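Aspartate-semialdehyde dehydrogenase (Candida albicans, PDB 3HSK) catalyses the NADPH-dependent reductive dephosphorylation of 4-phospho-L-aspartate to L-aspartate semialdehyde, the second step toward methionine, threonine and isoleucine. Local coordinates at residues C172-L181 / G271-R279; Q313-P324 / D333-I343. All coordinates share one frame; numbering follows the deposited sequence.

Interaction 1: C172-L181 / G271-R279; sequences CSTAGLVAPL and GHTECISLR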
ATOM      1  N   CYS A 172      -3.208   9.700  13.625  1.00 51.30           N
ATOM      2  CA  CYS A 172      -1.915   9.064  13.381  1.00 50.40           C
ATOM      3  C   CYS A 172      -1.545   8.968  11.884  1.00 49.49           C
ATOM      4  O   CYS A 172      -0.380   9.142  11.522  1.00 49.40           O
ATOM      5  CB  CYS A 172      -1.924   7.668  14.017  1.00 50.72           C
ATOM      6  SG  CYS A 172      -0.471   7.248  15.032  1.00 52.62           S
ATOM      7  N   SER A 173      -2.537   8.695  11.029  1.00 48.04           N
ATOM      8  CA  SER A 173      -2.343   8.591   9.574  1.00 46.78           C
ATOM      9  C   SER A 173      -2.037   9.919   8.894  1.00 45.68           C
ATOM     10  O   SER A 173      -1.147   9.995   8.041  1.00 45.44           O
ATOM     11  CB  SER A 173      -3.575   7.979   8.907  1.00 46.73           C
ATOM     12  OG  SER A 173      -3.599   6.586   9.103  1.00 47.93           O
ATOM     13  N   THR A 174      -2.810  10.948   9.232  1.00 44.22           N
ATOM     14  CA  THR A 174      -2.563  12.291   8.719  1.00 42.79           C
ATOM     15  C   THR A 174      -1.201  12.768   9.205  1.00 41.98           C
ATOM     16  O   THR A 174      -0.386  13.235   8.413  1.00 41.82           O
ATOM     17  CB  THR A 174      -3.668  13.295   9.147  1.00 42.92           C
ATOM     18  OG1 THR A 174      -4.955  12.789   8.771  1.00 42.45           O
ATOM     19  CG2 THR A 174      -3.451  14.639   8.473  1.00 42.11           C
ATOM     20  N   ALA A 175      -0.963  12.617  10.506  1.00 41.09           N
ATOM     21  CA  ALA A 175       0.293  13.012  11.136  1.00 40.52           C
ATOM     22  C   ALA A 175       1.522  12.347  10.504  1.00 40.25           C
ATOM     23  O   ALA A 175       2.564  12.989  10.336  1.00 40.30           O
ATOM     24  CB  ALA A 175       0.237  12.753  12.634  1.00 40.35           C
ATOM     25  N   GLY A 176       1.396  11.071  10.146  1.00 39.85           N
ATOM     26  CA  GLY A 176       2.467  10.353   9.457  1.00 39.17           C
ATOM     27  C   GLY A 176       2.736  10.890   8.058  1.00 38.91           C
ATOM     28  O   GLY A 176       3.891  10.966   7.621  1.00 38.47           O
ATOM     29  N   LEU A 177       1.671  11.262   7.354  1.00 38.28           N
ATOM     30  CA  LEU A 177       1.804  11.780   6.001  1.00 38.22           C
ATOM     31  C   LEU A 177       2.518  13.131   5.978  1.00 38.00           C
ATOM     32  O   LEU A 177       3.463  13.309   5.215  1.00 37.70           O
ATOM     33  CB  LEU A 177       0.445  11.873   5.293  1.00 38.23           C
ATOM     34  CG  LEU A 177       0.448  12.462   3.871  1.00 38.72           C
ATOM     35  CD1 LEU A 177       1.453  11.758   2.933  1.00 38.03           C
ATOM     36  CD2 LEU A 177      -0.956  12.451   3.266  1.00 38.36           C
ATOM     37  N   VAL A 178       2.080  14.059   6.826  1.00 37.84           N
ATOM     38  CA  VAL A 178       2.605  15.437   6.810  1.00 37.88           C
ATOM     39  C   VAL A 178       3.971  15.594   7.477  1.00 38.05           C
ATOM     40  O   VAL A 178       4.725  16.518   7.142  1.00 38.03           O
ATOM     41  CB  VAL A 178       1.595  16.474   7.403  1.00 37.77           C
ATOM     42  CG1 VAL A 178       0.311  16.507   6.585  1.00 37.27           C
ATOM     43  CG2 VAL A 178       1.304  16.202   8.876  1.00 37.38           C
ATOM     44  N   ALA A 179       4.284  14.693   8.408  1.00 38.08           N
ATOM     45  CA  ALA A 179       5.516  14.770   9.197  1.00 38.38           C
ATOM     46  C   ALA A 179       6.789  14.991   8.381  1.00 38.72           C
ATOM     47  O   ALA A 179       7.535  15.926   8.665  1.00 39.09           O
ATOM     48  CB  ALA A 179       5.658  13.556  10.112  1.00 38.45           C
ATOM     49  N   PRO A 180       7.067  14.125   7.385  1.00 39.15           N
ATOM     50  CA  PRO A 180       8.232  14.421   6.550  1.00 39.33           C
ATOM     51  C   PRO A 180       8.040  15.599   5.579  1.00 39.60           C
ATOM     52  O   PRO A 180       9.023  16.184   5.124  1.00 39.66           O
ATOM     53  CB  PRO A 180       8.448  13.109   5.783  1.00 39.34           C
ATOM     54  CG  PRO A 180       7.105  12.498   5.699  1.00 38.94           C
ATOM     55  CD  PRO A 180       6.422  12.855   6.992  1.00 39.02           C
ATOM     56  N   LEU A 181       6.794  15.946   5.272  1.00 39.71           N
ATOM     57  CA  LEU A 181       6.515  16.996   4.296  1.00 39.99           C
ATOM     58  C   LEU A 181       6.929  18.404   4.755  1.00 40.33           C
ATOM     59  O   LEU A 181       7.288  19.237   3.920  1.00 40.11           O
ATOM     60  CB  LEU A 181       5.034  16.999   3.888  1.00 39.95           C
ATOM     61  CG  LEU A 181       4.370  15.743   3.302  1.00 40.36           C
ATOM     62  CD1 LEU A 181       2.904  16.027   3.033  1.00 40.22           C
ATOM     63  CD2 LEU A 181       5.058  15.219   2.035  1.00 40.59           C
ATOM     64  N   GLY A 271       1.870   0.101  14.334  1.00 40.13           N
ATOM     65  CA  GLY A 271       2.720   0.891  13.439  1.00 39.50           C
ATOM     66  C   GLY A 271       2.140   1.025  12.050  1.00 39.31           C
ATOM     67  O   GLY A 271       2.073   0.038  11.314  1.00 39.88           O
ATOM     68  N   HIS A 272       1.717   2.237  11.686  1.00 38.60           N
ATOM     69  CA  HIS A 272       1.166   2.492  10.352  1.00 37.99           C
ATOM     70  C   HIS A 272       2.282   2.759   9.353  1.00 37.32           C
ATOM     71  O   HIS A 272       3.188   3.543   9.623  1.00 37.04           O
ATOM     72  CB  HIS A 272       0.202   3.686  10.347  1.00 38.37           C
ATOM     73  CG  HIS A 272      -0.962   3.548  11.284  1.00 39.97           C
ATOM     74  ND1 HIS A 272      -1.474   4.616  11.991  1.00 41.58           N
ATOM     75  CD2 HIS A 272      -1.709   2.475  11.632  1.00 40.29           C
ATOM     76  CE1 HIS A 272      -2.487   4.206  12.733  1.00 41.14           C
ATOM     77  NE2 HIS A 272      -2.650   2.911  12.535  1.00 41.95           N
ATOM     78  N   THR A 273       2.193   2.106   8.201  1.00 36.29           N
ATOM     79  CA  THR A 273       3.112   2.312   7.094  1.00 35.23           C
ATOM     80  C   THR A 273       2.372   3.076   5.994  1.00 34.96           C
ATOM     81  O   THR A 273       1.197   2.809   5.728  1.00 34.70           O
ATOM     82  CB  THR A 273       3.654   0.963   6.549  1.00 35.06           C
ATOM     83  OG1 THR A 273       4.330   0.253   7.598  1.00 34.82           O
ATOM     84  CG2 THR A 273       4.639   1.176   5.391  1.00 34.71           C
ATOM     85  N   GLU A 274       3.056   4.042   5.380  1.00 34.14           N
ATOM     86  CA  GLU A 274       2.501   4.787   4.257  1.00 33.76           C
ATOM     87  C   GLU A 274       3.518   4.839   3.125  1.00 33.73           C
ATOM     88  O   GLU A 274       4.671   5.239   3.327  1.00 33.57           O
ATOM     89  CB  GLU A 274       2.082   6.210   4.676  1.00 33.52           C
ATOM     90  CG  GLU A 274       1.093   6.243   5.836  1.00 33.55           C
ATOM     91  CD  GLU A 274       0.485   7.612   6.096  1.00 33.94           C
ATOM     92  OE1 GLU A 274       0.190   8.361   5.136  1.00 33.47           O
ATOM     93  OE2 GLU A 274       0.280   7.923   7.283  1.00 34.80           O
ATOM     94  N   CYS A 275       3.080   4.409   1.948  1.00 33.80           N
ATOM     95  CA  CYS A 275       3.862   4.482   0.731  1.00 34.40           C
ATOM     96  C   CYS A 275       3.462   5.758   0.012  1.00 35.04           C
ATOM     97  O   CYS A 275       2.367   5.844  -0.567  1.00 35.39           O
ATOM     98  CB  CYS A 275       3.607   3.248  -0.138  1.00 34.27           C
ATOM     99  SG  CYS A 275       4.237   1.723   0.617  1.00 33.78           S
ATOM    100  N   ILE A 276       4.334   6.762   0.076  1.00 35.22           N
ATOM    101  CA  ILE A 276       3.971   8.093  -0.412  1.00 35.47           C
ATOM    102  C   ILE A 276       4.738   8.528  -1.655  1.00 36.01           C
ATOM    103  O   ILE A 276       5.841   8.040  -1.928  1.00 35.82           O
ATOM    104  CB  ILE A 276       4.035   9.183   0.712  1.00 35.55           C
ATOM    105  CG1 ILE A 276       5.476   9.636   0.983  1.00 35.18           C
ATOM    106  CG2 ILE A 276       3.336   8.687   1.993  1.00 34.58           C
ATOM    107  CD1 ILE A 276       5.584  10.964   1.742  1.00 35.12           C
ATOM    108  N   SER A 277       4.123   9.445  -2.400  1.00 36.48           N
ATOM    109  CA  SER A 277       4.695  10.032  -3.603  1.00 36.94           C
ATOM    110  C   SER A 277       4.474  11.539  -3.498  1.00 36.92           C
ATOM    111  O   SER A 277       3.423  11.973  -3.004  1.00 36.76           O
ATOM    112  CB  SER A 277       3.957   9.499  -4.826  1.00 37.03           C
ATOM    113  OG  SER A 277       4.812   9.401  -5.938  1.00 39.03           O
ATOM    114  N   LEU A 278       5.450  12.329  -3.954  1.00 36.70           N
ATOM    115  CA  LEU A 278       5.329  13.794  -3.921  1.00 36.88           C
ATOM    116  C   LEU A 278       6.019  14.525  -5.091  1.00 37.22           C
ATOM    117  O   LEU A 278       7.014  14.042  -5.652  1.00 37.02           O
ATOM    118  CB  LEU A 278       5.822  14.348  -2.577  1.00 36.60           C
ATOM    119  CG  LEU A 278       7.318  14.274  -2.253  1.00 36.56           C
ATOM    120  CD1 LEU A 278       8.069  15.502  -2.778  1.00 35.71           C
ATOM    121  CD2 LEU A 278       7.508  14.139  -0.761  1.00 36.18           C
ATOM    122  N   ARG A 279       5.471  15.688  -5.439  1.00 37.41           N
ATOM    123  CA  ARG A 279       6.042  16.587  -6.444  1.00 37.72           C
ATOM    124  C   ARG A 279       6.083  18.015  -5.907  1.00 37.79           C
ATOM    125  O   ARG A 279       5.115  18.477  -5.297  1.00 37.56           O
ATOM    126  CB  ARG A 279       5.208  16.562  -7.722  1.00 37.77           C
ATOM    127  CG  ARG A 279       5.766  17.431  -8.840  1.00 38.36           C
ATOM    128  CD  ARG A 279       4.913  17.350 -10.077  1.00 39.58           C
ATOM    129  NE  ARG A 279       3.604  17.966  -9.878  1.00 42.54           N
ATOM    130  CZ  ARG A 279       2.542  17.725 -10.646  1.00 44.35           C
ATOM    131  NH1 ARG A 279       2.632  16.866 -11.661  1.00 44.78           N
ATOM    132  NH2 ARG A 279       1.389  18.332 -10.397  1.00 44.87           N
TER
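His272, with CG anti to its own carbonyl carbon (chi1 -58°), carries its imidazole up to the first turn of helix 172-181, where Cys172 presents CB to the ring edge, close to the ring plane. This is the active-site pairing of aspartate-semialdehyde dehydrogenases: Cys172 is the predicted acyl-thioester nucleophile at a helix N-terminus, and His272 the predicted proton acceptor just ahead of strand 273-279 in the mixed sheet that the helix covers. Cys172 CB lies 3.7 Å from His272 ND1; the thiol beyond it is modelled in two conformers. The Cys172 side chain also lies close to that of Asn359, an NADP-binding residue by similarity. Ser173 OG approaches the imidazole obliquely and is hydrogen-bonded to Glu227.

Two residues on, in the strand, Glu274 reaches up to the helix through an extended chain (chi2 -170°). Its OE2 stands 2.6 Å from Ser173 O, so close for two oxygens that the buried carboxyl group probably holds a proton. Gly176 leaves this approach clear, its CA 3.9 Å from Glu274 OE2. The other oxygen, OE1, lies over the flank of Leu177, 3.5 Å from Leu177 CB, and is hydrogen-bonded to Thr196 of the adjacent strand 191-199; the carboxyl group is thus held within the sheet at OE1 while OE2 lies against the first turn of the helix.

Farther along, the contact turns apolar. Helix and strand run at 47° with their axes 9.2 Å apart, a separation filled by leucine and isoleucine branches. Leu177 lays CD1 slantwise across Ile276, 3.7 Å from Ile276 CG2. At the far end, the side chains of Leu181 and Leu278 pass one another head to tail, Leu181 CD2 3.9 Å from Leu278 CD2.

Interaction 2: Q313-P324 / D333-I343; sequences QTIHVLDQPDRP and DSGYGVSVGRI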
ATOM      1  N   GLN A 313      15.129  15.479  16.757  1.00 52.62           N
ATOM      2  CA  GLN A 313      14.906  15.075  15.379  1.00 52.20           C
ATOM      3  C   GLN A 313      13.563  14.342  15.258  1.00 51.46           C
ATOM      4  O   GLN A 313      13.316  13.354  15.956  1.00 51.27           O
ATOM      5  CB  GLN A 313      16.066  14.189  14.908  1.00 52.64           C
ATOM      6  CG  GLN A 313      17.462  14.666  15.376  1.00 54.04           C
ATOM      7  CD  GLN A 313      17.786  16.101  14.956  1.00 55.68           C
ATOM      8  OE1 GLN A 313      18.389  16.863  15.717  1.00 56.35           O
ATOM      9  NE2 GLN A 313      17.380  16.474  13.745  1.00 56.60           N
ATOM     10  N   THR A 314      12.694  14.840  14.383  1.00 50.61           N
ATOM     11  CA  THR A 314      11.383  14.226  14.172  1.00 49.69           C
ATOM     12  C   THR A 314      11.419  13.045  13.194  1.00 49.29           C
ATOM     13  O   THR A 314      10.495  12.229  13.180  1.00 49.15           O
ATOM     14  CB  THR A 314      10.316  15.252  13.691  1.00 49.77           C
ATOM     15  OG1 THR A 314      10.752  15.890  12.484  1.00 49.16           O
ATOM     16  CG2 THR A 314      10.044  16.296  14.757  1.00 49.36           C
ATOM     17  N   ILE A 315      12.480  12.961  12.386  1.00 48.49           N
ATOM     18  CA  ILE A 315      12.580  11.948  11.337  1.00 48.01           C
ATOM     19  C   ILE A 315      13.862  11.119  11.421  1.00 47.99           C
ATOM     20  O   ILE A 315      14.973  11.666  11.492  1.00 47.75           O
ATOM     21  CB  ILE A 315      12.521  12.586   9.932  1.00 48.09           C
ATOM     22  CG1 ILE A 315      11.304  13.507   9.799  1.00 47.99           C
ATOM     23  CG2 ILE A 315      12.518  11.499   8.847  1.00 47.78           C
ATOM     24  CD1 ILE A 315      11.470  14.585   8.757  1.00 48.26           C
ATOM     25  N   HIS A 316      13.704   9.797  11.402  1.00 47.58           N
ATOM     26  CA  HIS A 316      14.846   8.899  11.272  1.00 47.08           C
ATOM     27  C   HIS A 316      14.911   8.348   9.851  1.00 46.67           C
ATOM     28  O   HIS A 316      14.095   7.507   9.452  1.00 46.75           O
ATOM     29  CB  HIS A 316      14.801   7.773  12.309  1.00 46.98           C
ATOM     30  CG  HIS A 316      16.063   6.964  12.379  1.00 47.88           C
ATOM     31  ND1 HIS A 316      17.308   7.496  12.116  1.00 48.61           N
ATOM     32  CD2 HIS A 316      16.273   5.667  12.710  1.00 48.04           C
ATOM     33  CE1 HIS A 316      18.227   6.559  12.264  1.00 48.74           C
ATOM     34  NE2 HIS A 316      17.626   5.441  12.628  1.00 48.93           N
ATOM     35  N   VAL A 317      15.871   8.861   9.086  1.00 45.98           N
ATOM     36  CA  VAL A 317      16.131   8.396   7.725  1.00 45.33           C
ATOM     37  C   VAL A 317      16.904   7.067   7.795  1.00 45.01           C
ATOM     38  O   VAL A 317      17.924   6.969   8.473  1.00 44.82           O
ATOM     39  CB  VAL A 317      16.899   9.467   6.901  1.00 45.11           C
ATOM     40  CG1 VAL A 317      17.254   8.956   5.523  1.00 45.27           C
ATOM     41  CG2 VAL A 317      16.078  10.744   6.785  1.00 44.90           C
ATOM     42  N   LEU A 318      16.386   6.049   7.114  1.00 44.83           N
ATOM     43  CA  LEU A 318      16.991   4.721   7.099  1.00 44.73           C
ATOM     44  C   LEU A 318      17.494   4.377   5.699  1.00 44.77           C
ATOM     45  O   LEU A 318      16.786   4.593   4.713  1.00 44.52           O
ATOM     46  CB  LEU A 318      15.979   3.673   7.568  1.00 44.79           C
ATOM     47  CG  LEU A 318      15.319   3.851   8.941  1.00 44.37           C
ATOM     48  CD1 LEU A 318      14.103   2.965   9.042  1.00 44.64           C
ATOM     49  CD2 LEU A 318      16.287   3.541  10.068  1.00 44.17           C
ATOM     50  N   ASP A 319      18.712   3.838   5.627  1.00 44.80           N
ATOM     51  CA  ASP A 319      19.381   3.566   4.350  1.00 44.92           C
ATOM     52  C   ASP A 319      19.229   2.133   3.851  1.00 44.67           C
ATOM     53  O   ASP A 319      19.445   1.867   2.667  1.00 44.37           O
ATOM     54  CB  ASP A 319      20.872   3.912   4.439  1.00 45.35           C
ATOM     55  CG  ASP A 319      21.118   5.402   4.580  1.00 46.42           C
ATOM     56  OD1 ASP A 319      20.488   6.186   3.835  1.00 47.51           O
ATOM     57  OD2 ASP A 319      21.947   5.787   5.433  1.00 47.73           O
ATOM     58  N   GLN A 320      18.878   1.214   4.752  1.00 44.26           N
ATOM     59  CA  GLN A 320      18.646  -0.177   4.368  1.00 44.01           C
ATOM     60  C   GLN A 320      17.448  -0.228   3.415  1.00 43.57           C
ATOM     61  O   GLN A 320      16.417   0.401   3.676  1.00 43.53           O
ATOM     62  CB  GLN A 320      18.410  -1.066   5.590  1.00 44.32           C
ATOM     63  CG  GLN A 320      19.319  -0.781   6.791  1.00 45.63           C
ATOM     64  CD  GLN A 320      18.711   0.215   7.774  1.00 47.14           C
ATOM     65  OE1 GLN A 320      17.933   1.088   7.392  1.00 48.90           O
ATOM     66  NE2 GLN A 320      19.062   0.081   9.044  1.00 47.42           N
ATOM     67  N   PRO A 321      17.593  -0.942   2.287  1.00 43.17           N
ATOM     68  CA  PRO A 321      16.574  -0.941   1.233  1.00 42.95           C
ATOM     69  C   PRO A 321      15.228  -1.575   1.604  1.00 42.66           C
ATOM     70  O   PRO A 321      14.265  -1.419   0.853  1.00 42.54           O
ATOM     71  CB  PRO A 321      17.241  -1.731   0.096  1.00 42.91           C
ATOM     72  CG  PRO A 321      18.264  -2.553   0.748  1.00 43.35           C
ATOM     73  CD  PRO A 321      18.751  -1.782   1.932  1.00 43.14           C
ATOM     74  N   ASP A 322      15.161  -2.275   2.736  1.00 42.53           N
ATOM     75  CA  ASP A 322      13.927  -2.942   3.176  1.00 42.70           C
ATOM     76  C   ASP A 322      13.367  -2.341   4.459  1.00 42.73           C
ATOM     77  O   ASP A 322      12.641  -3.015   5.203  1.00 42.85           O
ATOM     78  CB  ASP A 322      14.157  -4.456   3.355  1.00 42.78           C
ATOM     79  CG  ASP A 322      15.247  -4.774   4.376  1.00 43.37           C
ATOM     80  OD1 ASP A 322      16.081  -3.893   4.681  1.00 44.47           O
ATOM     81  OD2 ASP A 322      15.273  -5.915   4.881  1.00 43.83           O
ATOM     82  N   ARG A 323      13.708  -1.079   4.716  1.00 42.35           N
ATOM     83  CA  ARG A 323      13.298  -0.396   5.937  1.00 42.20           C
ATOM     84  C   ARG A 323      12.541   0.894   5.604  1.00 41.80           C
ATOM     85  O   ARG A 323      12.767   1.480   4.535  1.00 41.87           O
ATOM     86  CB  ARG A 323      14.515  -0.098   6.826  1.00 42.38           C
ATOM     87  CG  ARG A 323      15.363  -1.320   7.178  1.00 43.67           C
ATOM     88  CD  ARG A 323      14.629  -2.308   8.070  1.00 45.32           C
ATOM     89  NE  ARG A 323      14.780  -1.973   9.480  1.00 46.57           N
ATOM     90  CZ  ARG A 323      15.689  -2.516  10.288  1.00 47.80           C
ATOM     91  NH1 ARG A 323      16.534  -3.438   9.832  1.00 48.38           N
ATOM     92  NH2 ARG A 323      15.747  -2.144  11.557  1.00 47.28           N
ATOM     93  N   PRO A 324      11.630   1.334   6.501  1.00 41.09           N
ATOM     94  CA  PRO A 324      11.255   0.754   7.800  1.00 40.89           C
ATOM     95  C   PRO A 324      10.296  -0.448   7.742  1.00 40.67           C
ATOM     96  O   PRO A 324       9.544  -0.593   6.786  1.00 40.22           O
ATOM     97  CB  PRO A 324      10.563   1.921   8.502  1.00 40.74           C
ATOM     98  CG  PRO A 324       9.954   2.692   7.406  1.00 40.59           C
ATOM     99  CD  PRO A 324      10.864   2.560   6.219  1.00 40.92           C
ATOM    100  N   ASP A 333      12.894   3.136  16.990  1.00 49.35           N
ATOM    101  CA  ASP A 333      12.676   4.527  16.606  1.00 48.39           C
ATOM    102  C   ASP A 333      11.490   5.182  17.324  1.00 47.97           C
ATOM    103  O   ASP A 333      10.932   6.160  16.831  1.00 48.03           O
ATOM    104  CB  ASP A 333      12.458   4.611  15.094  1.00 48.05           C
ATOM    105  CG  ASP A 333      13.709   4.296  14.293  1.00 47.64           C
ATOM    106  OD1 ASP A 333      14.797   4.164  14.889  1.00 47.10           O
ATOM    107  OD2 ASP A 333      13.600   4.189  13.055  1.00 46.11           O
ATOM    108  N   SER A 334      11.106   4.651  18.480  1.00 47.55           N
ATOM    109  CA  SER A 334       9.951   5.176  19.221  1.00 47.26           C
ATOM    110  C   SER A 334      10.133   6.631  19.675  1.00 47.03           C
ATOM    111  O   SER A 334       9.161   7.298  20.033  1.00 47.33           O
ATOM    112  CB  SER A 334       9.610   4.278  20.414  1.00 47.10           C
ATOM    113  OG  SER A 334      10.667   4.261  21.358  1.00 47.33           O
ATOM    114  N   GLY A 335      11.374   7.118  19.648  1.00 46.65           N
ATOM    115  CA  GLY A 335      11.673   8.513  19.975  1.00 45.75           C
ATOM    116  C   GLY A 335      11.470   9.488  18.826  1.00 45.23           C
ATOM    117  O   GLY A 335      11.493  10.700  19.034  1.00 45.16           O
ATOM    118  N   TYR A 336      11.273   8.965  17.616  1.00 44.54           N
ATOM    119  CA  TYR A 336      11.031   9.792  16.438  1.00 43.99           C
ATOM    120  C   TYR A 336       9.542   9.880  16.102  1.00 43.29           C
ATOM    121  O   TYR A 336       8.768   8.992  16.447  1.00 43.36           O
ATOM    122  CB  TYR A 336      11.781   9.238  15.224  1.00 44.62           C
ATOM    123  CG  TYR A 336      13.290   9.243  15.338  1.00 45.17           C
ATOM    124  CD1 TYR A 336      13.968   8.148  15.859  1.00 45.70           C
ATOM    125  CD2 TYR A 336      14.041  10.332  14.898  1.00 46.39           C
ATOM    126  CE1 TYR A 336      15.355   8.138  15.955  1.00 45.87           C
ATOM    127  CE2 TYR A 336      15.437  10.333  14.990  1.00 46.03           C
ATOM    128  CZ  TYR A 336      16.082   9.230  15.521  1.00 45.89           C
ATOM    129  OH  TYR A 336      17.458   9.211  15.619  1.00 46.58           O
ATOM    130  N   GLY A 337       9.153  10.950  15.413  1.00 42.30           N
ATOM    131  CA  GLY A 337       7.791  11.093  14.918  1.00 41.47           C
ATOM    132  C   GLY A 337       7.504  10.028  13.880  1.00 40.85           C
ATOM    133  O   GLY A 337       6.498   9.320  13.957  1.00 40.56           O
ATOM    134  N   VAL A 338       8.414   9.920  12.915  1.00 40.10           N
ATOM    135  CA  VAL A 338       8.326   8.945  11.838  1.00 39.25           C
ATOM    136  C   VAL A 338       9.694   8.330  11.524  1.00 38.97           C
ATOM    137  O   VAL A 338      10.742   8.942  11.778  1.00 39.06           O
ATOM    138  CB  VAL A 338       7.745   9.563  10.532  1.00 39.45           C
ATOM    139  CG1 VAL A 338       6.267   9.951  10.704  1.00 39.49           C
ATOM    140  CG2 VAL A 338       8.586  10.758  10.046  1.00 38.36           C
ATOM    141  N   SER A 339       9.677   7.113  10.993  1.00 38.13           N
ATOM    142  CA  SER A 339      10.838   6.547  10.329  1.00 37.55           C
ATOM    143  C   SER A 339      10.541   6.632   8.853  1.00 37.28           C
ATOM    144  O   SER A 339       9.412   6.376   8.431  1.00 37.39           O
ATOM    145  CB  SER A 339      11.058   5.086  10.720  1.00 37.58           C
ATOM    146  OG  SER A 339      11.298   4.954  12.106  1.00 37.30           O
ATOM    147  N   VAL A 340      11.546   7.007   8.072  1.00 36.59           N
ATOM    148  CA  VAL A 340      11.386   7.141   6.640  1.00 36.32           C
ATOM    149  C   VAL A 340      12.502   6.372   5.933  1.00 36.15           C
ATOM    150  O   VAL A 340      13.678   6.511   6.279  1.00 36.14           O
ATOM    151  CB  VAL A 340      11.374   8.633   6.199  1.00 36.30           C
ATOM    152  CG1 VAL A 340      11.322   8.748   4.686  1.00 36.66           C
ATOM    153  CG2 VAL A 340      10.195   9.377   6.822  1.00 36.19           C
ATOM    154  N   GLY A 341      12.122   5.552   4.954  1.00 35.88           N
ATOM    155  CA  GLY A 341      13.087   4.759   4.197  1.00 35.46           C
ATOM    156  C   GLY A 341      12.815   4.757   2.709  1.00 35.24           C
ATOM    157  O   GLY A 341      11.806   5.296   2.247  1.00 35.14           O
ATOM    158  N   ARG A 342      13.731   4.147   1.959  1.00 35.22           N
ATOM    159  CA  ARG A 342      13.608   4.006   0.507  1.00 34.80           C
ATOM    160  C   ARG A 342      13.317   5.324  -0.226  1.00 34.79           C
ATOM    161  O   ARG A 342      12.611   5.343  -1.242  1.00 34.54           O
ATOM    162  CB  ARG A 342      12.563   2.933   0.162  1.00 34.87           C
ATOM    163  CG  ARG A 342      12.826   1.555   0.798  1.00 34.67           C
ATOM    164  CD  ARG A 342      11.949   0.477   0.152  1.00 34.41           C
ATOM    165  NE  ARG A 342      12.289   0.334  -1.260  1.00 32.05           N
ATOM    166  CZ  ARG A 342      11.425   0.068  -2.232  1.00 31.54           C
ATOM    167  NH1 ARG A 342      10.137  -0.114  -1.961  1.00 28.83           N
ATOM    168  NH2 ARG A 342      11.859  -0.009  -3.487  1.00 29.73           N
ATOM    169  N   ILE A 343      13.863   6.427   0.289  1.00 35.06           N
ATOM    170  CA  ILE A 343      13.718   7.728  -0.377  1.00 35.24           C
ATOM    171  C   ILE A 343      14.430   7.645  -1.719  1.00 35.47           C
ATOM    172  O   ILE A 343      15.619   7.355  -1.779  1.00 35.24           O
ATOM    173  CB  ILE A 343      14.315   8.907   0.444  1.00 35.39           C
ATOM    174  CG1 ILE A 343      13.671   9.000   1.828  1.00 35.30           C
ATOM    175  CG2 ILE A 343      14.154  10.235  -0.324  1.00 34.69           C
ATOM    176  CD1 ILE A 343      14.561   9.640   2.884  1.00 34.72           C
TER
HETATM  177  O   HOH W   1      16.016   3.142   2.760  1.00 32.69           O
HETATM  178  O   HOH W   2      16.084   6.406   2.453  1.00 41.18           O
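Backbone hydrogen bonds join the strand that begins at Ile315, at the edge of the mixed sheet within this chain, in parallel to Val338-Ile343, closing a beta-alpha-beta unit through helix 326-329. His316 uses both its backbone polar groups: N donates to Val338 O (3.1 Å) and O accepts from Val340 N (2.9 Å). Val340 O then receives Leu318 N, and Thr314 O accepts from Val338 N and, more weakly, from Gly337 N.

Aromatic contacts occupy the His316 side. The backbone places His316 CB over the centre of the Tyr336 ring, a CH-pi contact of 3.5 Å to the centroid. A chi1 of -170°, turning CG away from the backbone N, then lays the imidazole alongside the phenol as an offset stack, planes 13° apart. Asp333 OD2 lies at the imidazole edge, 3.1 Å from His316 CD2.

Apolar packing fills the other face: Ile315 CG2 meets Val340 CG2 at 3.7 Å, with Ile315 also against Leu295 of helix 288-297.

Water takes over where the strands separate: one molecule accepts from Arg342 N and donates to Leu318 O and Gln320 O. Arg342 turns its guanidinium to Glu228 of the second subunit. Backbone bonding thus sets the pairing, while Arg342 ties this strand to the dimer interface.

Overall arrangement
Interactions 1 and 2, centred 12 Å apart, share the mixed sheet: strand 351-357 lies between strands 273-280 and 338-345, and strand 315-318 follows at the edge. They also touch directly, through the far end of segment 172-181. Val338 CG1 packs 3.7 Å from Ala179 CB, and Ile315 CD1 lies 3.9 Å from Pro180 CA, so the apolar face of interaction 2 borders the helix that starts with Cys172. The Val338 side chain is about 8 Å from that of Cys172 and about 9 Å from that of His272. The side chain of His272 is about 14 Å from the bound NADP. Both contacts reach the second subunit, Cys275 packing on its Gln262.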